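Local coordinates for AP endonuclease, family protein 2 (Mycobacterium smegmatis, PDB 5TNV) that binds magnesium in a xylose isomerase-like TIM barrel and may act as an endonuclease, at residues 189-193 and 249-253. Residues are numbered along the deposited sequence; the frame is centred on the assembly and turned at random.
Sequences QLSLE and NFWHI
The carboxamide of N249 is gripped at both ends by strand 189-193. Its ND2 donates to Q189 OE1 at 2.9 Å and to the backbone oxygen L190 O at 3.0 Å; both N-H...O angles are 167° and both acceptors lie in the amide plane of N249, so each hydrogen is spent on a nearly straight bond. L190 O is nevertheless met from above its carbonyl plane. The other end, N249 OD1, accepts from S191 OG at 2.8 Å. With CG placed between its backbone N and carbonyl carbon (chi1 66°), N249 turns this amide onto the strand, and three bonds fix its rotation. S191 OG also lies at the ring edge of F250, in plane, and 3.4 Å from F250 CB.

Further along, E193 OE2 and H252 ND1 both coordinate the magnesium ion, with D223 as third protein ligand. Carboxylate and imidazole planes stand 69° apart. The other polar atom of each side chain is hydrogen-bonded too, E193 OE1 to N139 ND2 and H252 NE2 to S104 OG. N249 thus ties the loop entering strand 251-261 to strand 189-193, while the shared metal, beside strand 218-221, explains how E193 OE2 and H252 ND1 approach to 3.2 Å without a hydrogen bond.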
ATOM      1  N   GLN A 189     -26.524  17.721 -14.720  1.00  6.51           N
ATOM      2  CA  GLN A 189     -27.276  16.680 -14.032  1.00  6.37           C
ATOM      3  C   GLN A 189     -27.005  16.698 -12.540  1.00  5.77           C
ATOM      4  O   GLN A 189     -25.950  17.202 -12.079  1.00  6.16           O
ATOM      5  CB  GLN A 189     -26.985  15.295 -14.596  1.00  6.90           C
ATOM      6  CG  GLN A 189     -27.369  15.139 -16.046  1.00  7.55           C
ATOM      7  CD  GLN A 189     -27.217  13.704 -16.547  1.00 10.03           C
ATOM      8  OE1 GLN A 189     -27.196  12.758 -15.804  1.00 14.50           O
ATOM      9  NE2 GLN A 189     -27.162  13.572 -17.848  1.00 16.92           N
ATOM     10  N   LEU A 190     -27.958  16.131 -11.797  1.00  5.99           N
ATOM     11  CA  LEU A 190     -27.829  15.813 -10.378  1.00  5.58           C
ATOM     12  C   LEU A 190     -27.343  14.370 -10.216  1.00  5.37           C
ATOM     13  O   LEU A 190     -27.833  13.502 -10.957  1.00  6.17           O
ATOM     14  CB  LEU A 190     -29.180  15.987  -9.702  1.00  6.07           C
ATOM     15  CG  LEU A 190     -29.174  15.895  -8.163  1.00  6.32           C
ATOM     16  CD1 LEU A 190     -28.588  17.166  -7.587  1.00  7.40           C
ATOM     17  CD2 LEU A 190     -30.584  15.635  -7.688  1.00  7.40           C
ATOM     18  N   SER A 191     -26.459  14.133  -9.277  1.00  5.19           N
ATOM     19  CA  SER A 191     -26.041  12.784  -8.939  1.00  4.84           C
ATOM     20  C   SER A 191     -26.349  12.520  -7.458  1.00  4.98           C
ATOM     21  O   SER A 191     -26.277  13.428  -6.637  1.00  5.70           O
ATOM     22  CB  SER A 191     -24.567  12.554  -9.229  1.00  5.14           C
ATOM     23  OG  SER A 191     -24.273  11.165  -9.253  1.00  5.01           O
ATOM     24  N   LEU A 192     -26.683  11.257  -7.174  1.00  5.05           N
ATOM     25  CA  LEU A 192     -27.034  10.783  -5.851  1.00  5.15           C
ATOM     26  C   LEU A 192     -25.990   9.820  -5.323  1.00  4.49           C
ATOM     27  O   LEU A 192     -25.773   8.745  -5.866  1.00  5.21           O
ATOM     28  CB  LEU A 192     -28.385  10.049  -5.874  1.00  5.59           C
ATOM     29  CG  LEU A 192     -29.546  10.780  -6.573  1.00  6.49           C
ATOM     30  CD1 LEU A 192     -30.779   9.893  -6.550  1.00  8.92           C
ATOM     31  CD2 LEU A 192     -29.800  12.137  -5.911  1.00  7.34           C
ATOM     32  N   GLU A 193     -25.298  10.253  -4.259  1.00  5.04           N
ATOM     33  CA  GLU A 193     -24.148   9.523  -3.729  1.00  4.59           C
ATOM     34  C   GLU A 193     -24.569   8.361  -2.840  1.00  4.58           C
ATOM     35  O   GLU A 193     -25.125   8.554  -1.743  1.00  5.21           O
ATOM     36  CB  GLU A 193     -23.243  10.508  -2.965  1.00  4.70           C
ATOM     37  CG  GLU A 193     -21.994   9.880  -2.428  1.00  5.17           C
ATOM     38  CD  GLU A 193     -21.087  10.907  -1.741  1.00  5.06           C
ATOM     39  OE1 GLU A 193     -21.308  12.119  -1.899  1.00  5.74           O
ATOM     40  OE2 GLU A 193     -20.108  10.462  -1.059  1.00  5.75           O
ATOM     41  N   ASN A 249     -24.044   8.546 -13.350  1.00  5.25           N
ATOM     42  CA  ASN A 249     -23.688   9.758 -14.139  1.00  5.05           C
ATOM     43  C   ASN A 249     -22.492  10.512 -13.554  1.00  4.53           C
ATOM     44  O   ASN A 249     -22.146  11.568 -14.078  1.00  5.31           O
ATOM     45  CB  ASN A 249     -24.889  10.666 -14.345  1.00  5.38           C
ATOM     46  CG  ASN A 249     -25.387  11.261 -13.032  1.00  5.55           C
ATOM     47  OD1 ASN A 249     -25.023  10.845 -11.940  1.00  6.13           O
ATOM     48  ND2 ASN A 249     -26.308  12.206 -13.130  1.00  6.75           N
ATOM     49  N   PHE A 250     -21.880  10.011 -12.500  1.00  4.82           N
ATOM     50  CA  PHE A 250     -20.799  10.678 -11.763  1.00  4.61           C
ATOM     51  C   PHE A 250     -20.169   9.603 -10.889  1.00  4.10           C
ATOM     52  O   PHE A 250     -20.831   8.622 -10.586  1.00  4.73           O
ATOM     53  CB  PHE A 250     -21.407  11.791 -10.906  1.00  4.38           C
ATOM     54  CG  PHE A 250     -20.425  12.573 -10.055  1.00  4.32           C
ATOM     55  CD1 PHE A 250     -19.284  13.136 -10.601  1.00  4.18           C
ATOM     56  CD2 PHE A 250     -20.678  12.780  -8.695  1.00  4.44           C
ATOM     57  CE1 PHE A 250     -18.410  13.874  -9.854  1.00  4.46           C
ATOM     58  CE2 PHE A 250     -19.795  13.535  -7.933  1.00  4.64           C
ATOM     59  CZ  PHE A 250     -18.683  14.107  -8.502  1.00  4.59           C
ATOM     60  N   TRP A 251     -18.931   9.804 -10.448  1.00  4.12           N
ATOM     61  CA  TRP A 251     -18.268   8.706  -9.730  1.00  3.86           C
ATOM     62  C   TRP A 251     -17.208   9.251  -8.750  1.00  3.47           C
ATOM     63  O   TRP A 251     -16.125   9.613  -9.154  1.00  4.14           O
ATOM     64  CB  TRP A 251     -17.656   7.757 -10.754  1.00  4.14           C
ATOM     65  CG  TRP A 251     -17.320   6.379 -10.239  1.00  3.73           C
ATOM     66  CD1 TRP A 251     -17.357   5.849  -8.970  1.00  4.10           C
ATOM     67  CD2 TRP A 251     -16.890   5.303 -11.104  1.00  3.94           C
ATOM     68  NE1 TRP A 251     -16.965   4.530  -9.007  1.00  4.04           N
ATOM     69  CE2 TRP A 251     -16.681   4.172 -10.293  1.00  3.91           C
ATOM     70  CE3 TRP A 251     -16.680   5.243 -12.462  1.00  4.25           C
ATOM     71  CZ2 TRP A 251     -16.260   2.968 -10.851  1.00  4.31           C
ATOM     72  CZ3 TRP A 251     -16.252   4.040 -13.037  1.00  5.13           C
ATOM     73  CH2 TRP A 251     -16.043   2.922 -12.216  1.00  5.05           C
ATOM     74  N   HIS A 252     -17.555   9.222  -7.465  1.00  3.80           N
ATOM     75  CA  HIS A 252     -16.585   9.291  -6.370  1.00  3.80           C
ATOM     76  C   HIS A 252     -15.895   7.918  -6.329  1.00  3.50           C
ATOM     77  O   HIS A 252     -16.576   6.908  -6.118  1.00  3.68           O
ATOM     78  CB  HIS A 252     -17.245   9.545  -5.029  1.00  3.73           C
ATOM     79  CG  HIS A 252     -17.721  10.915  -4.742  1.00  3.85           C
ATOM     80  ND1 HIS A 252     -18.151  11.250  -3.479  1.00  4.37           N
ATOM     81  CD2 HIS A 252     -17.845  11.995  -5.570  1.00  4.11           C
ATOM     82  CE1 HIS A 252     -18.499  12.523  -3.570  1.00  5.21           C
ATOM     83  NE2 HIS A 252     -18.331  13.023  -4.776  1.00  4.55           N
ATOM     84  N   ILE A 253     -14.601   7.914  -6.528  1.00  3.46           N
ATOM     85  CA  ILE A 253     -13.891   6.644  -6.798  1.00  3.95           C
ATOM     86  C   ILE A 253     -12.733   6.514  -5.803  1.00  3.93           C
ATOM     87  O   ILE A 253     -11.763   7.263  -5.868  1.00  5.28           O
ATOM     88  CB  ILE A 253     -13.482   6.586  -8.281  1.00  4.16           C
ATOM     89  CG1 ILE A 253     -12.838   5.231  -8.617  1.00  4.92           C
ATOM     90  CG2 ILE A 253     -12.624   7.745  -8.738  1.00  4.56           C
ATOM     91  CD1 ILE A 253     -12.710   4.955 -10.108  1.00  5.50           C
TER